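Local coordinates for protein DNA polymerase III, beta subunit (Eubacterium rectale, PDB 3T0P) that probably encircles DNA as a ring-shaped, head-to-tail homodimer and tethers DNA polymerases to it, making replication processive, at residues B[13-18]-B[43-48]; B[68-73]-B[106-111]; B[86-91]-B[98-103]. All coordinates share one frame; numbering follows the deposited sequence. Where two conformers were deposited one is given.

All three contacts lie in the N-terminal domain. Interaction 1 is a fully buried helix-on-sheet contact made by apolar side chains. Interaction 2 is also mostly buried and reaches the same sheet, at its edge strand 66-71; there, two backbone hydrogen bonds join that edge to the end of strand 104-109 of a second sheet, and the lysine side chain at the margin is exposed. Interaction 3 is the least enclosed, a regular hairpin pairing with four backbone bonds, apolar on one face and more polar on the other. Interactions 2 and 3 touch, since strands 96-101 and 104-109 are neighbours: F106 N meets I99 O at 2.8 Å.

Interaction 1: residues B[13-18]-B[43-48]. With ACT (acetate ion), chain S.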
ATOM      1  N   LYS B  13       4.734  21.165   1.889  1.00 43.35           N
ATOM      2  CA  LYS B  13       6.062  20.566   1.856  1.00 43.98           C
ATOM      3  C   LYS B  13       6.678  20.616   3.272  1.00 47.43           C
ATOM      4  O   LYS B  13       7.203  19.618   3.725  1.00 45.97           O
ATOM      5  CB  LYS B  13       6.971  21.278   0.822  1.00 46.26           C
ATOM      6  CG  LYS B  13       8.355  20.665   0.700  1.00 56.87           C
ATOM      7  CD  LYS B  13       9.174  21.318  -0.390  1.00 74.72           C
ATOM      8  CE  LYS B  13      10.411  20.504  -0.703  1.00 88.13           C
ATOM      9  NZ  LYS B  13      11.214  21.132  -1.786  1.00101.03           N
ATOM     10  N   GLY B  14       6.516  21.734   3.971  1.00 45.86           N
ATOM     11  CA  GLY B  14       7.057  21.906   5.313  1.00 46.40           C
ATOM     12  C   GLY B  14       6.473  20.989   6.367  1.00 51.23           C
ATOM     13  O   GLY B  14       7.231  20.407   7.156  1.00 50.16           O
ATOM     14  N   VAL B  15       5.116  20.871   6.416  1.00 47.21           N
ATOM     15  CA  VAL B  15       4.464  20.011   7.422  1.00 46.98           C
ATOM     16  C   VAL B  15       4.817  18.548   7.146  1.00 48.73           C
ATOM     17  O   VAL B  15       4.995  17.796   8.093  1.00 48.86           O
ATOM     18  CB  VAL B  15       2.925  20.214   7.598  1.00 51.47           C
ATOM     19  CG1 VAL B  15       2.567  21.687   7.763  1.00 50.91           C
ATOM     20  CG2 VAL B  15       2.119  19.574   6.468  1.00 51.08           C
ATOM     21  N   ASN B  16       4.959  18.166   5.867  1.00 43.92           N
ATOM     22  CA  ASN B  16       5.338  16.822   5.450  1.00 42.57           C
ATOM     23  C   ASN B  16       6.773  16.483   5.849  1.00 48.73           C
ATOM     24  O   ASN B  16       7.088  15.320   6.028  1.00 50.73           O
ATOM     25  CB  ASN B  16       5.171  16.664   3.950  1.00 38.64           C
ATOM     26  CG  ASN B  16       3.759  16.390   3.504  1.00 54.28           C
ATOM     27  OD1 ASN B  16       2.854  16.115   4.303  1.00 52.03           O
ATOM     28  ND2 ASN B  16       3.539  16.442   2.201  1.00 42.18           N
ATOM     29  N   ILE B  17       7.636  17.478   5.982  1.00 45.45           N
ATOM     30  CA  ILE B  17       9.014  17.251   6.396  1.00 44.27           C
ATOM     31  C   ILE B  17       9.087  17.109   7.929  1.00 47.19           C
ATOM     32  O   ILE B  17       9.592  16.105   8.412  1.00 47.46           O
ATOM     33  CB  ILE B  17       9.947  18.363   5.838  1.00 45.88           C
ATOM     34  CG1 ILE B  17      10.127  18.175   4.296  1.00 44.30           C
ATOM     35  CG2 ILE B  17      11.302  18.348   6.562  1.00 44.66           C
ATOM     36  CD1 ILE B  17      10.737  19.358   3.578  1.00 41.41           C
ATOM     37  N   VAL B  18       8.565  18.082   8.681  1.00 43.96           N
ATOM     38  CA  VAL B  18       8.683  18.112  10.145  1.00 44.75           C
ATOM     39  C   VAL B  18       7.887  16.999  10.826  1.00 51.85           C
ATOM     40  O   VAL B  18       8.277  16.580  11.913  1.00 53.38           O
ATOM     41  CB  VAL B  18       8.383  19.503  10.777  1.00 48.61           C
ATOM     42  CG1 VAL B  18       9.354  20.551  10.248  1.00 48.36           C
ATOM     43  CG2 VAL B  18       6.935  19.940  10.561  1.00 48.57           C
ATOM     44  N   ILE B  43       9.468  32.234   8.939  1.00 57.44           N
ATOM     45  CA  ILE B  43       8.416  31.309   9.356  1.00 54.71           C
ATOM     46  C   ILE B  43       9.092  29.973   9.486  1.00 55.60           C
ATOM     47  O   ILE B  43       9.571  29.403   8.504  1.00 53.75           O
ATOM     48  CB  ILE B  43       7.175  31.265   8.442  1.00 56.29           C
ATOM     49  CG1 ILE B  43       6.512  32.655   8.353  1.00 56.78           C
ATOM     50  CG2 ILE B  43       6.187  30.169   8.929  1.00 55.26           C
ATOM     51  CD1 ILE B  43       5.596  32.836   7.140  1.00 55.63           C
ATOM     52  N   LYS B  44       9.145  29.488  10.709  1.00 52.23           N
ATOM     53  CA  LYS B  44       9.819  28.252  11.044  1.00 51.15           C
ATOM     54  C   LYS B  44       8.815  27.223  11.536  1.00 55.04           C
ATOM     55  O   LYS B  44       8.046  27.525  12.445  1.00 55.11           O
ATOM     56  CB  LYS B  44      10.860  28.564  12.144  1.00 53.02           C
ATOM     57  CG  LYS B  44      12.209  27.884  12.028  1.00 70.78           C
ATOM     58  CD  LYS B  44      13.313  28.681  12.782  1.00 81.17           C
ATOM     59  CE  LYS B  44      13.681  28.088  14.135  1.00 89.87           C
ATOM     60  NZ  LYS B  44      14.416  29.034  15.043  1.00 85.34           N
ATOM     61  N   LEU B  45       8.813  26.018  10.937  1.00 50.44           N
ATOM     62  CA  LEU B  45       8.026  24.889  11.414  1.00 49.07           C
ATOM     63  C   LEU B  45       8.953  24.012  12.181  1.00 53.32           C
ATOM     64  O   LEU B  45      10.087  23.834  11.753  1.00 52.89           O
ATOM     65  CB  LEU B  45       7.363  24.089  10.298  1.00 48.27           C
ATOM     66  CG  LEU B  45       6.251  24.747   9.520  1.00 53.64           C
ATOM     67  CD1 LEU B  45       5.623  23.752   8.578  1.00 52.36           C
ATOM     68  CD2 LEU B  45       5.198  25.368  10.430  1.00 55.67           C
HETATM   69  N   MSE B  46       8.497  23.426  13.281  1.00 51.36           N
HETATM   70  CA  MSE B  46       9.371  22.602  14.113  1.00 52.04           C
HETATM   71  C   MSE B  46       8.622  21.453  14.768  1.00 53.87           C
HETATM   72  O   MSE B  46       7.499  21.632  15.237  1.00 53.70           O
HETATM   73  CB  MSE B  46       9.994  23.498  15.192  1.00 55.60           C
HETATM   74  CG  MSE B  46      11.190  22.894  15.901  1.00 65.26           C
HETATM   75 SE   MSE B  46      11.982  24.144  17.262  0.75 77.03          SE
HETATM   76  CE  MSE B  46      11.917  25.835  16.250  1.00 73.06           C
ATOM     77  N   ALA B  47       9.253  20.278  14.795  1.00 47.98           N
ATOM     78  CA  ALA B  47       8.794  19.101  15.516  1.00 48.65           C
ATOM     79  C   ALA B  47       9.979  18.507  16.270  1.00 55.53           C
ATOM     80  O   ALA B  47      11.105  18.490  15.756  1.00 54.35           O
ATOM     81  CB  ALA B  47       8.160  18.089  14.599  1.00 48.85           C
ATOM     82  N   ASN B  48       9.760  18.157  17.539  1.00 54.77           N
ATOM     83  CA  ASN B  48      10.817  17.612  18.378  1.00 55.71           C
ATOM     84  C   ASN B  48      10.288  16.513  19.275  1.00 63.59           C
ATOM     85  O   ASN B  48       9.337  16.748  20.013  1.00 65.74           O
ATOM     86  CB  ASN B  48      11.454  18.727  19.216  1.00 53.30           C
ATOM     87  CG  ASN B  48      12.683  18.297  19.954  1.00 65.76           C
ATOM     88  OD1 ASN B  48      13.283  17.261  19.666  1.00 66.48           O
ATOM     89  ND2 ASN B  48      13.090  19.088  20.928  1.00 57.93           N
TER
HETATM   90  C   ACT S 375      16.835  17.298  19.803  1.00 77.64           C
HETATM   91  O   ACT S 375      16.080  17.738  20.678  1.00 78.08           O
HETATM   92  OXT ACT S 375      16.425  17.276  18.683  1.00 77.46           O
HETATM   93  CH3 ACT S 375      18.244  16.838  20.070  1.00 75.11           C
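L45, on strand 43-48, reaches across to helix 8-18 and meets G14, V15 and V18. Its CB lies beside the V18 branches, 4.1 Å from CG1, where the two side chains run roughly at right angles. The CG is turned anti to the L45 carbonyl carbon (chi1 -68°), and the chain then extends toward the helix until CD1 arrives over its backbone. This methyl sits 3.6 Å from G14 C and is equally near V15 N, with V15 CG1 3.8 Å away, the two side chains meeting at a slant. Glycine suits its place, because a CB there would fall only 3.1 Å from L45 CD1. V18 makes the next contact along the strand: its CG1 rests 3.7 Å from L45 O, and its CB faces A47 CB. Alanine is a fitting size at that point, since its methyl already comes within 3.1 Å of V18 O. Helix and strand run nearly parallel, with their axes 21° apart and 8.2 Å from each other, so that one side of the helix can follow the strand. Around the pair, I36 and I58 flank L45, while I34 and T56 border V18. Apolar groups of L45, V18 and A47 pack against each other and against the opposite backbone, so the contact owes its fit to complementary shape and the exclusion of water, as expected where a helix covers a sheet.

Interaction 2: residues B[68-73]-B[106-111]; sequences IALDAK and FNIIGK
A69 and K111 form a single antiparallel hydrogen-bonded bridge, the seam where the edge strand 66-71 of one sheet meets the chain leaving strand 104-109, the outermost strand of another sheet within this chain. Two backbone bonds make it: A69 N donates to K111 O at 3.0 Å, and K111 N returns a bond to A69 O at 2.9 Å. Beside the bridge, G110 runs close beside the strand, its CA 3.8 Å from L70 CD2 and 3.3 Å from A69 O. Glycine suits this place, since a CB would come into conflict with I68 CG1. The ethyl arm of I68 lies next to K111 O, with CG1 at 3.8 Å. Farther along, the chains separate and side chains make the contact: L70, with CG turned anti to its carbonyl carbon (chi1 -61°), brings CD2 to 4.1 Å from I108 CD1, the two crossing at about a right angle. F75 packs on L70, and I74 and I78 on I108, so helix 72-81 covers this apolar pair. F106 and N107 form a beta ladder with a strand of the second subunit, carrying the sheet across the interface. K111 contributes its CB beside A69 CB, while the extended chain leads its amine away to the exposed side. Directional backbone bonds thus fix the register at the seam, and undirected apolar contacts continue the join beside it.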
ATOM      1  N   ILE B  68       2.755  29.432  17.969  1.00 56.17           N
ATOM      2  CA  ILE B  68       1.662  28.525  18.312  1.00 55.61           C
ATOM      3  C   ILE B  68       2.114  27.082  18.050  1.00 55.44           C
ATOM      4  O   ILE B  68       2.919  26.858  17.147  1.00 53.23           O
ATOM      5  CB  ILE B  68       0.328  28.871  17.537  1.00 58.45           C
ATOM      6  CG1 ILE B  68      -0.904  28.233  18.202  1.00 60.17           C
ATOM      7  CG2 ILE B  68       0.359  28.500  16.043  1.00 56.54           C
ATOM      8  CD1 ILE B  68      -1.592  29.112  19.161  1.00 66.43           C
ATOM      9  N   ALA B  69       1.569  26.123  18.816  1.00 51.70           N
ATOM     10  CA  ALA B  69       1.724  24.678  18.619  1.00 50.98           C
ATOM     11  C   ALA B  69       0.383  24.137  18.189  1.00 54.28           C
ATOM     12  O   ALA B  69      -0.617  24.425  18.824  1.00 54.46           O
ATOM     13  CB  ALA B  69       2.201  23.981  19.893  1.00 52.10           C
ATOM     14  N   LEU B  70       0.343  23.407  17.090  1.00 52.57           N
ATOM     15  CA  LEU B  70      -0.891  22.822  16.558  1.00 50.93           C
ATOM     16  C   LEU B  70      -0.726  21.342  16.469  1.00 58.01           C
ATOM     17  O   LEU B  70       0.381  20.885  16.186  1.00 58.09           O
ATOM     18  CB  LEU B  70      -1.220  23.398  15.169  1.00 49.05           C
ATOM     19  CG  LEU B  70      -1.458  24.899  15.072  1.00 53.17           C
ATOM     20  CD1 LEU B  70      -1.679  25.325  13.610  1.00 51.47           C
ATOM     21  CD2 LEU B  70      -2.625  25.328  15.937  1.00 55.37           C
ATOM     22  N   ASP B  71      -1.818  20.577  16.687  1.00 55.47           N
ATOM     23  CA  ASP B  71      -1.804  19.128  16.566  1.00 54.52           C
ATOM     24  C   ASP B  71      -1.271  18.785  15.185  1.00 56.71           C
ATOM     25  O   ASP B  71      -1.821  19.264  14.206  1.00 55.96           O
ATOM     26  CB  ASP B  71      -3.211  18.528  16.782  1.00 56.93           C
ATOM     27  CG  ASP B  71      -3.193  17.012  16.659  1.00 74.73           C
ATOM     28  OD1 ASP B  71      -2.752  16.345  17.620  1.00 78.38           O
ATOM     29  OD2 ASP B  71      -3.508  16.498  15.561  1.00 80.18           O
ATOM     30  N   ALA B  72      -0.188  18.010  15.111  1.00 52.39           N
ATOM     31  CA  ALA B  72       0.454  17.665  13.853  1.00 51.43           C
ATOM     32  C   ALA B  72      -0.496  16.966  12.879  1.00 55.65           C
ATOM     33  O   ALA B  72      -0.477  17.310  11.697  1.00 54.65           O
ATOM     34  CB  ALA B  72       1.669  16.794  14.113  1.00 51.75           C
ATOM     35  N   LYS B  73      -1.328  16.014  13.360  1.00 53.05           N
ATOM     36  CA  LYS B  73      -2.248  15.272  12.499  1.00 53.37           C
ATOM     37  C   LYS B  73      -3.313  16.189  11.912  1.00 57.37           C
ATOM     38  O   LYS B  73      -3.449  16.231  10.689  1.00 56.94           O
ATOM     39  CB  LYS B  73      -2.898  14.090  13.232  1.00 57.72           C
ATOM     40  CG  LYS B  73      -2.015  12.844  13.252  1.00 77.90           C
ATOM     41  CD  LYS B  73      -2.786  11.578  13.607  1.00 93.40           C
ATOM     42  N   PHE B 106     -11.204  27.060   8.812  1.00 41.79           N
ATOM     43  CA  PHE B 106     -11.146  26.071   9.887  1.00 41.65           C
ATOM     44  C   PHE B 106     -10.904  26.751  11.203  1.00 47.44           C
ATOM     45  O   PHE B 106     -10.008  27.588  11.290  1.00 47.56           O
ATOM     46  CB  PHE B 106     -10.028  25.041   9.658  1.00 42.54           C
ATOM     47  CG  PHE B 106     -10.367  23.982   8.649  1.00 43.99           C
ATOM     48  CD1 PHE B 106     -11.033  22.825   9.033  1.00 45.55           C
ATOM     49  CD2 PHE B 106     -10.055  24.157   7.304  1.00 46.19           C
ATOM     50  CE1 PHE B 106     -11.367  21.861   8.097  1.00 47.52           C
ATOM     51  CE2 PHE B 106     -10.388  23.190   6.364  1.00 48.45           C
ATOM     52  CZ  PHE B 106     -11.017  22.033   6.770  1.00 47.48           C
ATOM     53  N   ASN B 107     -11.678  26.404  12.237  1.00 46.26           N
ATOM     54  CA  ASN B 107     -11.430  26.923  13.586  1.00 47.52           C
ATOM     55  C   ASN B 107     -10.978  25.756  14.430  1.00 54.39           C
ATOM     56  O   ASN B 107     -11.674  24.734  14.489  1.00 53.66           O
ATOM     57  CB  ASN B 107     -12.647  27.622  14.179  1.00 53.40           C
ATOM     58  CG  ASN B 107     -13.117  28.785  13.349  1.00 73.94           C
ATOM     59  OD1 ASN B 107     -12.663  29.915  13.518  1.00 72.26           O
ATOM     60  ND2 ASN B 107     -13.994  28.517  12.389  1.00 68.71           N
ATOM     61  N   ILE B 108      -9.739  25.840  14.958  1.00 51.90           N
ATOM     62  CA  ILE B 108      -9.164  24.811  15.821  1.00 51.69           C
ATOM     63  C   ILE B 108      -8.567  25.510  17.045  1.00 56.61           C
ATOM     64  O   ILE B 108      -8.576  26.737  17.113  1.00 55.53           O
ATOM     65  CB  ILE B 108      -8.150  23.855  15.104  1.00 53.51           C
ATOM     66  CG1 ILE B 108      -6.945  24.624  14.496  1.00 52.98           C
ATOM     67  CG2 ILE B 108      -8.864  22.936  14.084  1.00 52.77           C
ATOM     68  CD1 ILE B 108      -5.848  23.760  13.963  1.00 57.25           C
ATOM     69  N   ILE B 109      -8.095  24.728  18.018  1.00 55.21           N
ATOM     70  CA  ILE B 109      -7.489  25.255  19.232  0.50 56.13           C
ATOM     71  C   ILE B 109      -6.033  24.785  19.274  1.00 59.89           C
ATOM     72  O   ILE B 109      -5.756  23.596  19.099  1.00 57.05           O
ATOM     73  CB  ILE B 109      -8.293  24.889  20.521  0.50 60.63           C
ATOM     74  CG1 ILE B 109      -8.669  23.385  20.591  0.50 60.77           C
ATOM     75  CG2 ILE B 109      -9.541  25.776  20.672  0.50 61.89           C
ATOM     76  N   GLY B 110      -5.126  25.731  19.454  1.00 59.52           N
ATOM     77  CA  GLY B 110      -3.706  25.446  19.552  1.00 60.08           C
ATOM     78  C   GLY B 110      -3.272  25.399  21.000  1.00 66.58           C
ATOM     79  O   GLY B 110      -4.101  25.415  21.915  1.00 67.09           O
ATOM     80  N   LYS B 111      -1.967  25.308  21.207  1.00 63.75           N
ATOM     81  CA  LYS B 111      -1.325  25.283  22.519  1.00 63.98           C
ATOM     82  C   LYS B 111      -0.241  26.320  22.535  1.00 66.79           C
ATOM     83  O   LYS B 111       0.260  26.706  21.474  1.00 63.00           O
ATOM     84  CB  LYS B 111      -0.735  23.888  22.823  1.00 65.58           C
ATOM     85  CG  LYS B 111      -1.767  22.865  23.249  1.00 79.42           C
ATOM     86  CD  LYS B 111      -1.123  21.543  23.635  1.00 92.07           C
ATOM     87  CE  LYS B 111      -2.169  20.504  23.974  1.00103.17           C
ATOM     88  NZ  LYS B 111      -1.664  19.507  24.952  1.00112.24           N
TER

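Interaction 3: residues B[86-91]-B[98-103]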
ATOM      1  N   ASP B  86      -3.298  30.861  -1.228  1.00 44.82           N
ATOM      2  CA  ASP B  86      -2.614  31.328  -0.027  1.00 44.76           C
ATOM      3  C   ASP B  86      -3.397  30.953   1.193  1.00 48.11           C
ATOM      4  O   ASP B  86      -4.621  31.057   1.221  1.00 48.11           O
ATOM      5  CB  ASP B  86      -2.393  32.829  -0.066  1.00 47.63           C
ATOM      6  CG  ASP B  86      -1.375  33.250  -1.094  1.00 58.62           C
ATOM      7  OD1 ASP B  86      -0.542  32.388  -1.509  1.00 56.09           O
ATOM      8  OD2 ASP B  86      -1.385  34.431  -1.471  1.00 66.16           O
ATOM      9  N   VAL B  87      -2.689  30.469   2.179  1.00 43.31           N
ATOM     10  CA  VAL B  87      -3.271  30.036   3.433  1.00 42.73           C
ATOM     11  C   VAL B  87      -2.966  31.092   4.484  1.00 45.88           C
ATOM     12  O   VAL B  87      -1.805  31.460   4.662  1.00 45.40           O
ATOM     13  CB  VAL B  87      -2.729  28.642   3.838  1.00 45.51           C
ATOM     14  CG1 VAL B  87      -3.266  28.219   5.200  1.00 45.34           C
ATOM     15  CG2 VAL B  87      -3.065  27.595   2.774  1.00 44.83           C
ATOM     16  N   THR B  88      -3.999  31.555   5.187  1.00 40.93           N
ATOM     17  CA  THR B  88      -3.807  32.470   6.294  1.00 42.50           C
ATOM     18  C   THR B  88      -3.979  31.672   7.583  1.00 46.60           C
ATOM     19  O   THR B  88      -4.917  30.874   7.726  1.00 44.48           O
ATOM     20  CB  THR B  88      -4.768  33.676   6.194  1.00 51.44           C
ATOM     21  OG1 THR B  88      -4.521  34.315   4.943  1.00 53.78           O
ATOM     22  CG2 THR B  88      -4.570  34.686   7.328  1.00 49.76           C
ATOM     23  N   ILE B  89      -3.053  31.885   8.506  1.00 44.30           N
ATOM     24  CA  ILE B  89      -3.077  31.316   9.845  1.00 44.47           C
ATOM     25  C   ILE B  89      -3.118  32.486  10.811  1.00 52.07           C
ATOM     26  O   ILE B  89      -2.208  33.324  10.810  1.00 51.59           O
ATOM     27  CB  ILE B  89      -1.903  30.350  10.167  1.00 46.31           C
ATOM     28  CG1 ILE B  89      -1.795  29.207   9.113  1.00 44.95           C
ATOM     29  CG2 ILE B  89      -2.061  29.790  11.603  1.00 44.19           C
ATOM     30  CD1 ILE B  89      -0.512  28.341   9.240  1.00 46.18           C
ATOM     31  N   GLU B  90      -4.172  32.532  11.630  1.00 50.00           N
ATOM     32  CA  GLU B  90      -4.384  33.561  12.623  1.00 50.73           C
ATOM     33  C   GLU B  90      -4.725  32.927  13.968  1.00 55.56           C
ATOM     34  O   GLU B  90      -5.567  32.032  14.036  1.00 54.12           O
ATOM     35  CB  GLU B  90      -5.499  34.507  12.170  1.00 52.28           C
ATOM     36  CG  GLU B  90      -5.539  35.797  12.972  1.00 71.07           C
ATOM     37  CD  GLU B  90      -6.098  37.025  12.276  1.00100.54           C
ATOM     38  OE1 GLU B  90      -6.669  36.893  11.166  1.00 92.07           O
ATOM     39  OE2 GLU B  90      -5.964  38.130  12.852  1.00 99.21           O
ATOM     40  N   THR B  91      -4.069  33.395  15.026  1.00 53.49           N
ATOM     41  CA  THR B  91      -4.311  32.932  16.395  1.00 55.00           C
ATOM     42  C   THR B  91      -4.651  34.124  17.300  1.00 62.84           C
ATOM     43  O   THR B  91      -4.402  35.274  16.927  1.00 62.66           O
ATOM     44  CB  THR B  91      -3.085  32.184  16.967  1.00 59.60           C
ATOM     45  OG1 THR B  91      -2.058  33.138  17.234  1.00 61.79           O
ATOM     46  CG2 THR B  91      -2.554  31.095  16.042  1.00 56.11           C
ATOM     47  N   VAL B  98      -7.496  30.160  13.510  1.00 52.36           N
ATOM     48  CA  VAL B  98      -8.256  30.187  12.262  1.00 50.66           C
ATOM     49  C   VAL B  98      -7.282  29.970  11.113  1.00 52.54           C
ATOM     50  O   VAL B  98      -6.279  30.679  10.992  1.00 52.83           O
ATOM     51  CB  VAL B  98      -9.084  31.476  12.046  1.00 54.89           C
ATOM     52  CG1 VAL B  98     -10.115  31.256  10.946  1.00 53.78           C
ATOM     53  CG2 VAL B  98      -9.755  31.926  13.339  1.00 55.80           C
ATOM     54  N   ILE B  99      -7.558  28.965  10.305  1.00 46.42           N
ATOM     55  CA  ILE B  99      -6.792  28.632   9.114  1.00 44.12           C
ATOM     56  C   ILE B  99      -7.758  28.859   7.971  1.00 47.40           C
ATOM     57  O   ILE B  99      -8.826  28.233   7.939  1.00 48.42           O
ATOM     58  CB  ILE B  99      -6.206  27.195   9.151  1.00 45.55           C
ATOM     59  CG1 ILE B  99      -5.362  26.962  10.437  1.00 46.52           C
ATOM     60  CG2 ILE B  99      -5.393  26.951   7.890  1.00 43.24           C
ATOM     61  CD1 ILE B  99      -4.900  25.489  10.696  1.00 55.07           C
ATOM     62  N   SER B 100      -7.429  29.797   7.079  1.00 42.07           N
ATOM     63  CA  SER B 100      -8.347  30.151   6.004  1.00 42.81           C
ATOM     64  C   SER B 100      -7.651  30.152   4.645  1.00 46.69           C
ATOM     65  O   SER B 100      -6.456  30.389   4.549  1.00 45.01           O
ATOM     66  CB  SER B 100      -9.045  31.482   6.291  1.00 43.93           C
ATOM     67  OG  SER B 100      -8.175  32.573   6.093  1.00 53.22           O
ATOM     68  N   CYS B 101      -8.397  29.783   3.615  1.00 44.66           N
ATOM     69  CA  CYS B 101      -7.885  29.663   2.254  1.00 45.78           C
ATOM     70  C   CYS B 101      -9.056  29.738   1.317  1.00 51.86           C
ATOM     71  O   CYS B 101      -9.961  28.926   1.448  1.00 52.24           O
ATOM     72  CB  CYS B 101      -7.126  28.343   2.086  1.00 45.80           C
ATOM     73  SG  CYS B 101      -6.372  28.134   0.463  1.00 49.60           S
ATOM     74  N   GLU B 102      -9.033  30.685   0.359  1.00 50.20           N
ATOM     75  CA  GLU B 102     -10.099  30.932  -0.617  1.00 50.55           C
ATOM     76  C   GLU B 102     -11.376  31.223   0.170  1.00 52.99           C
ATOM     77  O   GLU B 102     -11.347  32.126   1.006  1.00 52.46           O
ATOM     78  CB  GLU B 102     -10.274  29.775  -1.641  1.00 51.78           C
ATOM     79  CG  GLU B 102      -9.084  29.617  -2.582  1.00 65.11           C
ATOM     80  CD  GLU B 102      -9.190  28.648  -3.750  1.00 89.57           C
ATOM     81  OE1 GLU B 102     -10.289  28.086  -3.981  1.00 84.22           O
ATOM     82  OE2 GLU B 102      -8.152  28.431  -4.421  1.00 80.05           O
ATOM     83  N   LYS B 103     -12.429  30.398   0.010  1.00 47.39           N
ATOM     84  CA  LYS B 103     -13.692  30.596   0.733  1.00 47.46           C
ATOM     85  C   LYS B 103     -13.892  29.570   1.880  1.00 50.54           C
ATOM     86  O   LYS B 103     -15.005  29.414   2.383  1.00 51.78           O
ATOM     87  CB  LYS B 103     -14.879  30.523  -0.239  1.00 49.29           C
ATOM     88  CG  LYS B 103     -14.970  31.679  -1.224  1.00 59.12           C
ATOM     89  CD  LYS B 103     -16.326  31.662  -1.918  1.00 72.95           C
ATOM     90  CE  LYS B 103     -16.298  32.267  -3.296  1.00 88.75           C
ATOM     91  NZ  LYS B 103     -16.724  31.284  -4.326  1.00101.64           N
TER
HETATM   92  O   HOH W   1      -6.681  32.234  -0.087  1.00 50.69           O
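V98 and S100 face E90 and T88 across strands 86-91 and 96-101, and these pairs hold much of the buried surface. Both are hydrogen-bonded antiparallel pairs. V98 N gives E90 O a bond of 2.7 Å, and E90 N answers to V98 O; T88 N reaches S100 O at 2.8 Å and S100 N returns to T88 O. On this face the side chains are small or mixed. S100 OG, set between its own backbone N and carbonyl carbon (chi1 75°), comes to rest 3.6 Å from T88 CB. V98 keeps its CB beside E90 O, whereas E90 extends its chain outward, so its carboxylate ends well away from the partner strand. This suits a partly exposed face.

The other face is apolar. With CG1 anti to its carbonyl carbon (chi1 -54°), I99 has CG2 opposite its backbone N, and lays that methyl 3.7 Å from V87 CG1; its CG1 approaches I89 CG1 at 4.4 Å in the non-hydrogen-bonded pair. V87 CG2 turns the other way, to 4.1 Å from C101 SG. With L11 and K8 of helix 8-18 also packing on V87, an alanine here would probably leave I99 CG2 and C101 SG without their methyl neighbours and open a gap beneath the helix. Past the last pair, a water links D86 O on the first strand, to which it donates at 2.7 Å, to E102 N in the turn after the second. Just beyond, K103 makes a salt bridge with D308 of the second subunit. Together the strands form a beta hairpin whose second arm continues to strand 104-109, an antiparallel meander within a sheet that counts five strands in this chain.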